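Local coordinates for protein Cas6b (PDB 4Z7K) that binds CRISPR RNA and probably cleaves precursor transcripts into mature guides, as an endoribonuclease of the Cas6 family, at residues Y47-I52 with L153-S158; Q51-I56 with Q200-G205; D104-T109 with K157-T162. One frame throughout, in Å; residues are numbered along the deposited sequence.

Contact 1: Y47-I52 with L153-S158; sequences YKYPQI and LSMSKS. With nucleotides of chain C.
Tyr49 lies against helix 137-158, its backbone N and CB at Ser158 and one ring face under Met155. The polar link is a backbone-to-hydroxyl bond: Tyr49 N donates to Ser158 OG over 3.2 Å, and the CB and CG methylenes of Lys48 lie against the same oxygen. Apolar packing follows beside it. With CG anti to the backbone N (chi1 -179°), Met155 runs alongside the tyrosine, both side chains pointing the same way. Its CG methylene sits over the ring centre, 3.5 Å from the Tyr49 centroid, a CH-pi contact; a bend at chi3 leaves SD obliquely above the phenol end in a Met-aromatic contact. The hydroxyl of Tyr49 finds its strongest partner in Gly203 O.

RNA is gripped from both segments. Tyr47 lays one ring face on the guanine of G22 of chain C, its CE1 3.6 Å from N9, while A15 of chain C brings N6 to the ring edge; the phenol OH also bonds N3 of another adenine. A serine at Tyr47 would probably leave that guanine without its aromatic cover and the adenine N3 without its donor. From the helix, Ser154 OG donates to O4' of A21 of chain C at 3.0 Å. The extended Lys157 reaches two nucleotides: NZ donates hydrogen bonds to O2' of A15 (2.7 Å) and to N1 of A21 (2.9 Å).

The loop between strands 44-45 and 52-57 thus docks on the C-terminal end of helix 137-158, where Met155 and Ser156 also meet Phe106 of strand 98-109.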
# COMPACT_ATOMS: atom_id res chain seq x y z
N TYR B 47 0.44 -16.14 -3.55
CA TYR B 47 1.59 -15.36 -3.07
C TYR B 47 2.92 -16.09 -3.26
O TYR B 47 3.57 -16.49 -2.28
CB TYR B 47 1.37 -14.95 -1.61
CG TYR B 47 0.36 -13.82 -1.46
CD1 TYR B 47 0.75 -12.55 -1.04
CD2 TYR B 47 -0.97 -14.01 -1.79
CE1 TYR B 47 -0.18 -11.52 -0.93
CE2 TYR B 47 -1.90 -12.99 -1.69
CZ TYR B 47 -1.51 -11.75 -1.26
OH TYR B 47 -2.46 -10.75 -1.17
N LYS B 48 3.31 -16.24 -4.52
CA LYS B 48 4.58 -16.83 -4.91
C LYS B 48 5.19 -16.02 -6.05
O LYS B 48 4.52 -15.19 -6.67
CB LYS B 48 4.41 -18.29 -5.34
CG LYS B 48 4.64 -19.35 -4.25
CD LYS B 48 4.61 -20.76 -4.86
CE LYS B 48 3.18 -21.14 -5.30
NZ LYS B 48 3.01 -22.50 -5.93
N TYR B 49 6.47 -16.26 -6.35
CA TYR B 49 7.11 -15.58 -7.46
C TYR B 49 6.68 -16.21 -8.77
O TYR B 49 6.90 -17.41 -8.97
CB TYR B 49 8.63 -15.68 -7.32
CG TYR B 49 9.41 -15.01 -8.42
CD1 TYR B 49 9.36 -13.62 -8.60
CD2 TYR B 49 10.23 -15.75 -9.26
CE1 TYR B 49 10.09 -13.00 -9.59
CE2 TYR B 49 10.96 -15.14 -10.25
CZ TYR B 49 10.89 -13.76 -10.42
OH TYR B 49 11.62 -13.16 -11.41
N PRO B 50 6.10 -15.38 -9.69
CA PRO B 50 5.53 -15.77 -10.99
C PRO B 50 6.53 -16.47 -11.90
O PRO B 50 7.57 -15.88 -12.21
CB PRO B 50 5.07 -14.44 -11.61
CG PRO B 50 4.88 -13.55 -10.46
CD PRO B 50 5.92 -13.94 -9.44
N GLN B 51 6.24 -17.71 -12.30
CA GLN B 51 7.17 -18.46 -13.14
C GLN B 51 6.70 -18.37 -14.58
O GLN B 51 7.27 -19.01 -15.47
CB GLN B 51 7.33 -19.89 -12.63
CG GLN B 51 6.98 -19.99 -11.13
CD GLN B 51 7.35 -21.32 -10.48
OE1 GLN B 51 8.01 -22.16 -11.09
NE2 GLN B 51 6.93 -21.50 -9.23
N ILE B 52 5.65 -17.57 -14.78
CA ILE B 52 5.31 -17.04 -16.10
C ILE B 52 5.12 -15.52 -15.98
O ILE B 52 4.24 -15.08 -15.25
CB ILE B 52 4.01 -17.65 -16.69
CG1 ILE B 52 4.25 -19.07 -17.19
CG2 ILE B 52 3.51 -16.82 -17.88
CD1 ILE B 52 5.10 -19.12 -18.42
N LEU B 153 15.93 -12.04 -1.90
CA LEU B 153 15.58 -13.05 -0.90
C LEU B 153 14.20 -13.63 -1.18
O LEU B 153 14.02 -14.84 -1.17
CB LEU B 153 15.63 -12.45 0.51
CG LEU B 153 17.05 -12.27 1.06
CD1 LEU B 153 17.00 -11.69 2.43
CD2 LEU B 153 17.80 -13.59 1.05
N SER B 154 13.22 -12.75 -1.43
CA SER B 154 11.88 -13.20 -1.77
C SER B 154 11.93 -14.16 -2.96
O SER B 154 11.58 -15.33 -2.82
CB SER B 154 10.98 -12.00 -2.08
OG SER B 154 9.79 -12.41 -2.75
N MET B 155 12.39 -13.68 -4.10
CA MET B 155 12.47 -14.50 -5.31
C MET B 155 13.18 -15.85 -5.15
O MET B 155 12.69 -16.86 -5.64
CB MET B 155 13.19 -13.74 -6.43
CG MET B 155 13.27 -14.55 -7.72
SD MET B 155 14.21 -13.76 -9.06
CE MET B 155 15.86 -14.11 -8.48
N SER B 156 14.33 -15.87 -4.49
CA SER B 156 15.16 -17.09 -4.47
C SER B 156 14.53 -18.20 -3.59
O SER B 156 14.86 -19.39 -3.67
CB SER B 156 16.57 -16.76 -4.00
OG SER B 156 17.47 -17.80 -4.36
N LYS B 157 13.62 -17.77 -2.73
CA LYS B 157 12.93 -18.66 -1.83
C LYS B 157 11.89 -19.47 -2.60
O LYS B 157 12.00 -20.69 -2.69
CB LYS B 157 12.28 -17.80 -0.74
CG LYS B 157 11.19 -18.40 0.11
CD LYS B 157 10.69 -17.31 1.05
CE LYS B 157 9.54 -17.75 1.90
NZ LYS B 157 9.09 -16.59 2.72
N SER B 158 10.95 -18.78 -3.25
CA SER B 158 9.90 -19.42 -4.03
C SER B 158 10.41 -20.32 -5.17
O SER B 158 9.65 -21.12 -5.72
CB SER B 158 8.96 -18.34 -4.59
OG SER B 158 7.99 -18.88 -5.48
P G C 22 4.92 -10.06 -6.52
OP1 G C 22 5.48 -10.53 -7.82
OP2 G C 22 4.40 -8.68 -6.44
O5' G C 22 3.67 -10.97 -6.07
C5' G C 22 3.49 -12.30 -6.55
C4' G C 22 2.04 -12.70 -6.48
O4' G C 22 1.59 -12.62 -5.10
C3' G C 22 1.07 -11.81 -7.26
O3' G C 22 0.91 -12.21 -8.60
C2' G C 22 -0.22 -11.90 -6.47
O2' G C 22 -0.92 -13.08 -6.84
C1' G C 22 0.30 -12.04 -5.04
N9 G C 22 0.46 -10.72 -4.40
C8 G C 22 1.65 -10.26 -3.88
N7 G C 22 1.57 -9.07 -3.36
C5 G C 22 0.26 -8.72 -3.56
C6 G C 22 -0.39 -7.52 -3.20
O6 G C 22 0.10 -6.54 -2.63
N1 G C 22 -1.73 -7.54 -3.57
C2 G C 22 -2.36 -8.58 -4.19
N2 G C 22 -3.66 -8.38 -4.45
N3 G C 22 -1.76 -9.71 -4.53
C4 G C 22 -0.46 -9.71 -4.19
P A C 15 1.79 -16.26 6.95
OP1 A C 15 1.92 -16.16 8.42
OP2 A C 15 1.26 -15.10 6.17
O5' A C 15 3.22 -16.65 6.37
C5' A C 15 3.49 -18.00 6.01
C4' A C 15 4.50 -18.09 4.90
O4' A C 15 4.18 -17.14 3.85
C3' A C 15 5.93 -17.78 5.32
O3' A C 15 6.81 -18.57 4.53
C2' A C 15 6.09 -16.32 4.91
O2' A C 15 7.42 -15.88 4.71
C1' A C 15 5.30 -16.31 3.61
N9 A C 15 4.85 -14.98 3.16
C8 A C 15 4.38 -13.92 3.90
N7 A C 15 4.05 -12.87 3.18
C5 A C 15 4.32 -13.27 1.87
C6 A C 15 4.18 -12.62 0.64
N6 A C 15 3.72 -11.37 0.49
N1 A C 15 4.56 -13.30 -0.47
C2 A C 15 5.02 -14.56 -0.34
N3 A C 15 5.20 -15.28 0.76
C4 A C 15 4.82 -14.57 1.85
P A C 21 7.59 -6.33 -1.10
OP1 A C 21 7.16 -5.10 -1.82
OP2 A C 21 7.13 -6.51 0.30
O5' A C 21 7.17 -7.57 -2.01
C5' A C 21 7.73 -7.74 -3.31
C4' A C 21 7.50 -9.13 -3.85
O4' A C 21 7.93 -10.10 -2.85
C3' A C 21 6.05 -9.48 -4.20
O3' A C 21 6.01 -10.33 -5.35
C2' A C 21 5.58 -10.24 -2.96
O2' A C 21 4.53 -11.16 -3.17
C1' A C 21 6.86 -10.95 -2.52
N9 A C 21 6.90 -11.20 -1.08
C8 A C 21 6.46 -10.37 -0.07
N7 A C 21 6.61 -10.88 1.12
C5 A C 21 7.20 -12.11 0.88
C6 A C 21 7.62 -13.14 1.73
N6 A C 21 7.51 -13.07 3.05
N1 A C 21 8.16 -14.26 1.17
C2 A C 21 8.28 -14.32 -0.16
N3 A C 21 7.91 -13.42 -1.07
C4 A C 21 7.38 -12.33 -0.47

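Contact 2: Q51-I56 with Q200-G205; sequences QIQFKI and QYLGIG. With nucleotides of chain C.
Lys55 stretches its side chain over the backbone of Tyr201, Leu202 and Gly203. Its CE comes to 3.0 Å from Tyr201 O, and CD also borders that carbonyl. The chain is extended until its last torsion, where a bend (chi4 -51°) swings the amine to the Gly203 side, leaving NZ 3.8 Å from Gly203 CA. CD and CE supply the closest approach to 200-205; NZ lies beside Gly203 but finds its bonds beyond both segments, at Thr214 OG1 and, weakly, at Val208 O.

Gln53, two residues earlier and on the same face of strand 52-57, points its amide at the next part of the loop. OE1 takes a weak, bent hydrogen bond from Gly203 N (3.3 Å, 128° at the hydrogen). The opposite end of the amide, NE2, gives its stronger bond to Pro50 O and has a weak one with Tyr49 OH, consistent with the amide lying this way round, since Pro50 O needs a donor; Leu202 CD2 touches its nitrogen side at 4.3 Å. Gly203 carries no CB, and one here would probably crowd the lysine amine and the glutamine oxygen.

Phe54, between them, faces the other way and packs on Phe27 and Leu23 of helix 20-30. Farther along the loop, Gly205 O lies 3.5 Å from C4' of A21 of chain C, so the far end of 200-205 borders the bound RNA.

Two long polar side chains here bridge an edge strand to an irregular loop without any sheet pairing between the two segments. Their polar ends are satisfied mostly beyond the two segments, so the contact itself rests on one weak bond and on the lysine methylenes lying against backbone.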
# COMPACT_ATOMS: atom_id res chain seq x y z
N GLN B 51 6.24 -17.71 -12.30
CA GLN B 51 7.17 -18.46 -13.14
C GLN B 51 6.70 -18.37 -14.58
O GLN B 51 7.27 -19.01 -15.47
CB GLN B 51 7.33 -19.89 -12.63
CG GLN B 51 6.98 -19.99 -11.13
CD GLN B 51 7.35 -21.32 -10.48
OE1 GLN B 51 8.01 -22.16 -11.09
NE2 GLN B 51 6.93 -21.50 -9.23
N ILE B 52 5.65 -17.57 -14.78
CA ILE B 52 5.31 -17.04 -16.10
C ILE B 52 5.12 -15.52 -15.98
O ILE B 52 4.24 -15.08 -15.25
CB ILE B 52 4.01 -17.65 -16.69
CG1 ILE B 52 4.25 -19.07 -17.19
CG2 ILE B 52 3.51 -16.82 -17.88
CD1 ILE B 52 5.10 -19.12 -18.42
N GLN B 53 5.94 -14.74 -16.70
CA GLN B 53 5.90 -13.27 -16.63
C GLN B 53 5.80 -12.62 -18.02
O GLN B 53 6.47 -13.05 -18.96
CB GLN B 53 7.14 -12.73 -15.93
CG GLN B 53 7.53 -13.48 -14.68
CD GLN B 53 8.91 -13.11 -14.21
OE1 GLN B 53 9.38 -12.00 -14.47
NE2 GLN B 53 9.58 -14.04 -13.54
N PHE B 54 5.00 -11.57 -18.13
CA PHE B 54 4.84 -10.90 -19.41
C PHE B 54 5.48 -9.51 -19.45
O PHE B 54 5.19 -8.65 -18.63
CB PHE B 54 3.36 -10.82 -19.75
CG PHE B 54 2.70 -12.14 -19.75
CD1 PHE B 54 1.96 -12.56 -18.66
CD2 PHE B 54 2.86 -13.00 -20.82
CE1 PHE B 54 1.37 -13.79 -18.66
CE2 PHE B 54 2.27 -14.23 -20.83
CZ PHE B 54 1.52 -14.63 -19.75
N LYS B 55 6.38 -9.31 -20.41
CA LYS B 55 7.20 -8.12 -20.46
C LYS B 55 7.14 -7.50 -21.86
O LYS B 55 6.89 -8.21 -22.84
CB LYS B 55 8.63 -8.49 -20.07
CG LYS B 55 8.71 -9.14 -18.70
CD LYS B 55 10.05 -9.76 -18.38
CE LYS B 55 10.15 -10.10 -16.88
NZ LYS B 55 9.82 -9.00 -15.90
N ILE B 56 7.35 -6.19 -21.98
CA ILE B 56 7.48 -5.62 -23.33
C ILE B 56 8.85 -4.98 -23.50
O ILE B 56 9.22 -4.05 -22.79
CB ILE B 56 6.40 -4.59 -23.63
CG1 ILE B 56 5.07 -5.30 -23.83
CG2 ILE B 56 6.74 -3.86 -24.90
CD1 ILE B 56 3.93 -4.36 -24.09
N GLN B 200 18.96 -13.91 -17.52
CA GLN B 200 18.38 -12.74 -18.17
C GLN B 200 16.86 -12.64 -18.20
O GLN B 200 16.15 -13.63 -18.31
CB GLN B 200 18.90 -12.62 -19.59
CG GLN B 200 20.32 -12.10 -19.63
CD GLN B 200 20.90 -12.15 -21.01
OE1 GLN B 200 20.19 -11.92 -22.01
NE2 GLN B 200 22.19 -12.44 -21.10
N TYR B 201 16.40 -11.40 -18.15
CA TYR B 201 14.99 -11.03 -18.30
C TYR B 201 14.12 -11.45 -17.14
O TYR B 201 12.91 -11.26 -17.18
CB TYR B 201 14.44 -11.59 -19.60
CG TYR B 201 15.12 -11.02 -20.81
CD1 TYR B 201 14.73 -9.79 -21.32
CD2 TYR B 201 16.20 -11.66 -21.40
CE1 TYR B 201 15.36 -9.25 -22.42
CE2 TYR B 201 16.84 -11.12 -22.49
CZ TYR B 201 16.42 -9.92 -23.00
OH TYR B 201 17.05 -9.38 -24.09
N LEU B 202 14.72 -12.01 -16.10
CA LEU B 202 13.97 -12.26 -14.87
C LEU B 202 13.56 -10.93 -14.26
O LEU B 202 14.25 -9.92 -14.43
CB LEU B 202 14.80 -13.09 -13.87
CG LEU B 202 14.96 -14.59 -14.19
CD1 LEU B 202 16.09 -15.22 -13.39
CD2 LEU B 202 13.67 -15.30 -13.93
N GLY B 203 12.41 -10.90 -13.58
CA GLY B 203 11.99 -9.69 -12.88
C GLY B 203 12.31 -9.74 -11.39
O GLY B 203 12.46 -10.83 -10.83
N ILE B 204 12.48 -8.58 -10.75
CA ILE B 204 12.44 -8.50 -9.28
C ILE B 204 11.59 -7.32 -8.82
O ILE B 204 11.29 -6.40 -9.60
CB ILE B 204 13.82 -8.40 -8.65
CG1 ILE B 204 14.60 -7.23 -9.21
CG2 ILE B 204 14.61 -9.67 -8.85
CD1 ILE B 204 16.01 -7.19 -8.69
N GLY B 205 11.15 -7.38 -7.56
CA GLY B 205 10.29 -6.34 -7.02
C GLY B 205 8.82 -6.69 -7.04
O GLY B 205 8.44 -7.86 -6.99
P A C 21 7.59 -6.33 -1.10
OP1 A C 21 7.16 -5.10 -1.82
OP2 A C 21 7.13 -6.51 0.30
O5' A C 21 7.17 -7.57 -2.01
C5' A C 21 7.73 -7.74 -3.31
C4' A C 21 7.50 -9.13 -3.85
O4' A C 21 7.93 -10.10 -2.85
C3' A C 21 6.05 -9.48 -4.20
O3' A C 21 6.01 -10.33 -5.35
C2' A C 21 5.58 -10.24 -2.96
O2' A C 21 4.53 -11.16 -3.17
C1' A C 21 6.86 -10.95 -2.52
N9 A C 21 6.90 -11.20 -1.08
C8 A C 21 6.46 -10.37 -0.07
N7 A C 21 6.61 -10.88 1.12
C5 A C 21 7.20 -12.11 0.88
C6 A C 21 7.62 -13.14 1.73
N6 A C 21 7.51 -13.07 3.05
N1 A C 21 8.16 -14.26 1.17
C2 A C 21 8.28 -14.32 -0.16
N3 A C 21 7.91 -13.42 -1.07
C4 A C 21 7.38 -12.33 -0.47

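Contact 3: D104-T109 with K157-T162; sequences DHFGTT and KSLGYT. With nucleotides of chain C.
Tyr161 OH accepts a hydrogen bond from Thr108 N, 3.2 Å long and fairly straight at 155°. The hydroxyl oxygen of the same threonine stands nearby, OG1 lying 3.6 Å from Tyr161 OH. Tyr161 holds CG anti to its backbone nitrogen (chi1 -177°), and this sends the phenol out across the strand to Gly107, whose CA is 3.6 Å from the tyrosine OH. Gly107 has a positive phi that suits glycine, and its bare backbone lets the phenol come close.

Aromatic packing flanks the polar bond. Phe106 turns the edge of its ring toward the face of Tyr161 in a T-shaped pair, centroids 5.7 Å apart and planes at 90°. Its CE2 is 3.8 Å from Tyr161 CB, so the edge meets the root of the tyrosine as well as its ring. Leu159 comes in roughly perpendicular to the phenylalanine side chain and touches it with CD2, 4.1 Å from Phe106 CZ. Phe196 makes a further edge-to-face pair with Phe106, and Met155 and Ser156 of helix 137-158 also lie against it.

On the RNA side, Tyr161 O and Lys157 CB both border N6 of A17 of chain C, each 3.6 Å from it. The tyrosine carbonyl also accepts a bond from Ser156 OG, so the backbone beside the nucleotide is tied to the helix.

The sharp exit of the chain is a Schellman motif: Gly160, at positive phi, is the C-prime residue, with Tyr161 N directed to Ser156 O and Gly160 N to Lys157 O. This helix ending delivers Tyr161 to strand 98-109, an edge strand, within this chain, of a four-stranded antiparallel sheet ordered as in the ferredoxin-like folds of Cas6 proteins.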
# COMPACT_ATOMS: atom_id res chain seq x y z
N ASP B 104 20.90 -21.77 -17.35
CA ASP B 104 22.18 -21.19 -16.92
C ASP B 104 22.13 -20.80 -15.42
O ASP B 104 21.05 -20.83 -14.79
CB ASP B 104 22.61 -20.00 -17.83
CG ASP B 104 23.12 -20.46 -19.24
OD1 ASP B 104 23.03 -21.66 -19.59
OD2 ASP B 104 23.68 -19.62 -20.00
N HIS B 105 23.30 -20.49 -14.83
CA HIS B 105 23.51 -20.47 -13.37
C HIS B 105 22.58 -19.52 -12.64
O HIS B 105 22.31 -18.42 -13.11
CB HIS B 105 24.99 -20.10 -13.05
CG HIS B 105 25.40 -20.25 -11.60
ND1 HIS B 105 26.71 -20.13 -11.18
CD2 HIS B 105 24.68 -20.53 -10.48
CE1 HIS B 105 26.78 -20.32 -9.88
NE2 HIS B 105 25.57 -20.56 -9.42
N PHE B 106 22.12 -19.95 -11.48
CA PHE B 106 21.36 -19.12 -10.56
C PHE B 106 21.86 -19.35 -9.13
O PHE B 106 21.83 -20.48 -8.64
CB PHE B 106 19.86 -19.44 -10.66
CG PHE B 106 19.00 -18.75 -9.64
CD1 PHE B 106 18.29 -17.62 -9.99
CD2 PHE B 106 18.88 -19.24 -8.36
CE1 PHE B 106 17.47 -16.99 -9.07
CE2 PHE B 106 18.08 -18.60 -7.44
CZ PHE B 106 17.37 -17.48 -7.80
N GLY B 107 22.32 -18.31 -8.45
CA GLY B 107 22.88 -18.52 -7.13
C GLY B 107 23.94 -17.52 -6.74
O GLY B 107 24.36 -16.72 -7.56
N THR B 108 24.35 -17.55 -5.47
CA THR B 108 25.33 -16.58 -5.02
C THR B 108 26.71 -16.87 -5.60
O THR B 108 27.15 -18.01 -5.69
CB THR B 108 25.43 -16.55 -3.50
OG1 THR B 108 25.92 -17.80 -3.03
CG2 THR B 108 24.08 -16.31 -2.90
N THR B 109 27.36 -15.79 -6.00
CA THR B 109 28.69 -15.84 -6.58
C THR B 109 29.66 -14.99 -5.77
O THR B 109 29.27 -13.98 -5.18
CB THR B 109 28.64 -15.34 -8.02
OG1 THR B 109 28.16 -13.98 -8.04
CG2 THR B 109 27.68 -16.20 -8.83
N LYS B 157 13.62 -17.77 -2.73
CA LYS B 157 12.93 -18.66 -1.83
C LYS B 157 11.89 -19.47 -2.60
O LYS B 157 12.00 -20.69 -2.69
CB LYS B 157 12.28 -17.80 -0.74
CG LYS B 157 11.19 -18.40 0.11
CD LYS B 157 10.69 -17.31 1.05
CE LYS B 157 9.54 -17.75 1.90
NZ LYS B 157 9.09 -16.59 2.72
N SER B 158 10.95 -18.78 -3.25
CA SER B 158 9.90 -19.42 -4.03
C SER B 158 10.41 -20.32 -5.17
O SER B 158 9.65 -21.12 -5.72
CB SER B 158 8.96 -18.34 -4.59
OG SER B 158 7.99 -18.88 -5.48
N LEU B 159 11.69 -20.21 -5.50
CA LEU B 159 12.34 -21.06 -6.50
C LEU B 159 13.24 -22.09 -5.84
O LEU B 159 14.10 -22.70 -6.49
CB LEU B 159 13.18 -20.21 -7.45
CG LEU B 159 12.58 -19.51 -8.68
CD1 LEU B 159 11.24 -18.88 -8.38
CD2 LEU B 159 13.57 -18.44 -9.11
N GLY B 160 13.05 -22.25 -4.54
CA GLY B 160 13.75 -23.25 -3.77
C GLY B 160 15.26 -23.13 -3.76
O GLY B 160 15.96 -24.13 -3.93
N TYR B 161 15.78 -21.92 -3.57
CA TYR B 161 17.21 -21.76 -3.34
C TYR B 161 17.35 -20.97 -2.06
O TYR B 161 16.86 -19.85 -1.95
CB TYR B 161 17.90 -21.02 -4.49
CG TYR B 161 19.42 -20.85 -4.39
CD1 TYR B 161 20.29 -21.82 -4.86
CD2 TYR B 161 19.97 -19.70 -3.83
CE1 TYR B 161 21.67 -21.65 -4.79
CE2 TYR B 161 21.34 -19.53 -3.75
CZ TYR B 161 22.19 -20.50 -4.22
OH TYR B 161 23.56 -20.30 -4.13
N THR B 162 18.00 -21.58 -1.08
CA THR B 162 18.22 -20.86 0.15
C THR B 162 19.67 -20.40 0.11
O THR B 162 20.58 -21.13 -0.31
CB THR B 162 17.89 -21.73 1.38
OG1 THR B 162 18.40 -23.05 1.18
CG2 THR B 162 16.34 -21.80 1.58
P A C 17 10.95 -15.72 8.01
OP1 A C 17 10.51 -15.13 9.30
OP2 A C 17 9.97 -15.73 6.88
O5' A C 17 12.30 -15.01 7.55
C5' A C 17 13.34 -14.73 8.48
C4' A C 17 14.71 -15.08 7.93
O4' A C 17 14.56 -15.88 6.74
C3' A C 17 15.60 -13.91 7.50
O3' A C 17 16.42 -13.45 8.58
C2' A C 17 16.44 -14.47 6.34
O2' A C 17 17.73 -14.86 6.78
C1' A C 17 15.69 -15.74 5.92
N9 A C 17 15.34 -15.87 4.49
C8 A C 17 14.17 -15.62 3.81
N7 A C 17 14.24 -15.94 2.53
C5 A C 17 15.52 -16.46 2.38
C6 A C 17 16.22 -16.99 1.29
N6 A C 17 15.69 -17.07 0.07
N1 A C 17 17.50 -17.42 1.47
C2 A C 17 18.03 -17.33 2.68
N3 A C 17 17.47 -16.86 3.79
C4 A C 17 16.21 -16.43 3.57
P A C 21 7.59 -6.33 -1.10
OP1 A C 21 7.16 -5.10 -1.82
OP2 A C 21 7.13 -6.51 0.30
O5' A C 21 7.17 -7.57 -2.01
C5' A C 21 7.73 -7.74 -3.31
C4' A C 21 7.50 -9.13 -3.85
O4' A C 21 7.93 -10.10 -2.85
C3' A C 21 6.05 -9.48 -4.20
O3' A C 21 6.01 -10.33 -5.35
C2' A C 21 5.58 -10.24 -2.96
O2' A C 21 4.53 -11.16 -3.17
C1' A C 21 6.86 -10.95 -2.52
N9 A C 21 6.90 -11.20 -1.08
C8 A C 21 6.46 -10.37 -0.07
N7 A C 21 6.61 -10.88 1.12
C5 A C 21 7.20 -12.11 0.88
C6 A C 21 7.62 -13.14 1.73
N6 A C 21 7.51 -13.07 3.05
N1 A C 21 8.16 -14.26 1.17
C2 A C 21 8.28 -14.32 -0.16
N3 A C 21 7.91 -13.42 -1.07
C4 A C 21 7.38 -12.33 -0.47
P A C 15 1.79 -16.26 6.95
OP1 A C 15 1.92 -16.16 8.42
OP2 A C 15 1.26 -15.10 6.17
O5' A C 15 3.22 -16.65 6.37
C5' A C 15 3.49 -18.00 6.01
C4' A C 15 4.50 -18.09 4.90
O4' A C 15 4.18 -17.14 3.85
C3' A C 15 5.93 -17.78 5.32
O3' A C 15 6.81 -18.57 4.53
C2' A C 15 6.09 -16.32 4.91
O2' A C 15 7.42 -15.88 4.71
C1' A C 15 5.30 -16.31 3.61
N9 A C 15 4.85 -14.98 3.16
C8 A C 15 4.38 -13.92 3.90
N7 A C 15 4.05 -12.87 3.18
C5 A C 15 4.32 -13.27 1.87
C6 A C 15 4.18 -12.62 0.64
N6 A C 15 3.72 -11.37 0.49
N1 A C 15 4.56 -13.30 -0.47
C2 A C 15 5.02 -14.56 -0.34
N3 A C 15 5.20 -15.28 0.76
C4 A C 15 4.82 -14.57 1.85

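Contacts 1 and 2 have centres about 11 Å apart and share Gln51 and Ile52; they are joined by a probable hydrogen bond from Tyr49 OH to Gly203 O (2.5 Å). Contact 3 also lies about 11 Å from contact 1, centre to centre, and shares Lys157 and Ser158 of helix 137-158 with it. There Tyr49 CD2 meets Leu159 CD1 at 3.4 Å. Contacts 2 and 3 do not touch, though their nearest atoms are only about 4 Å apart. All three border RNA of chain C: contact 1 grips A15, A21 and G22, contact 2 borders the sugar of A21, and contact 3 reaches A17.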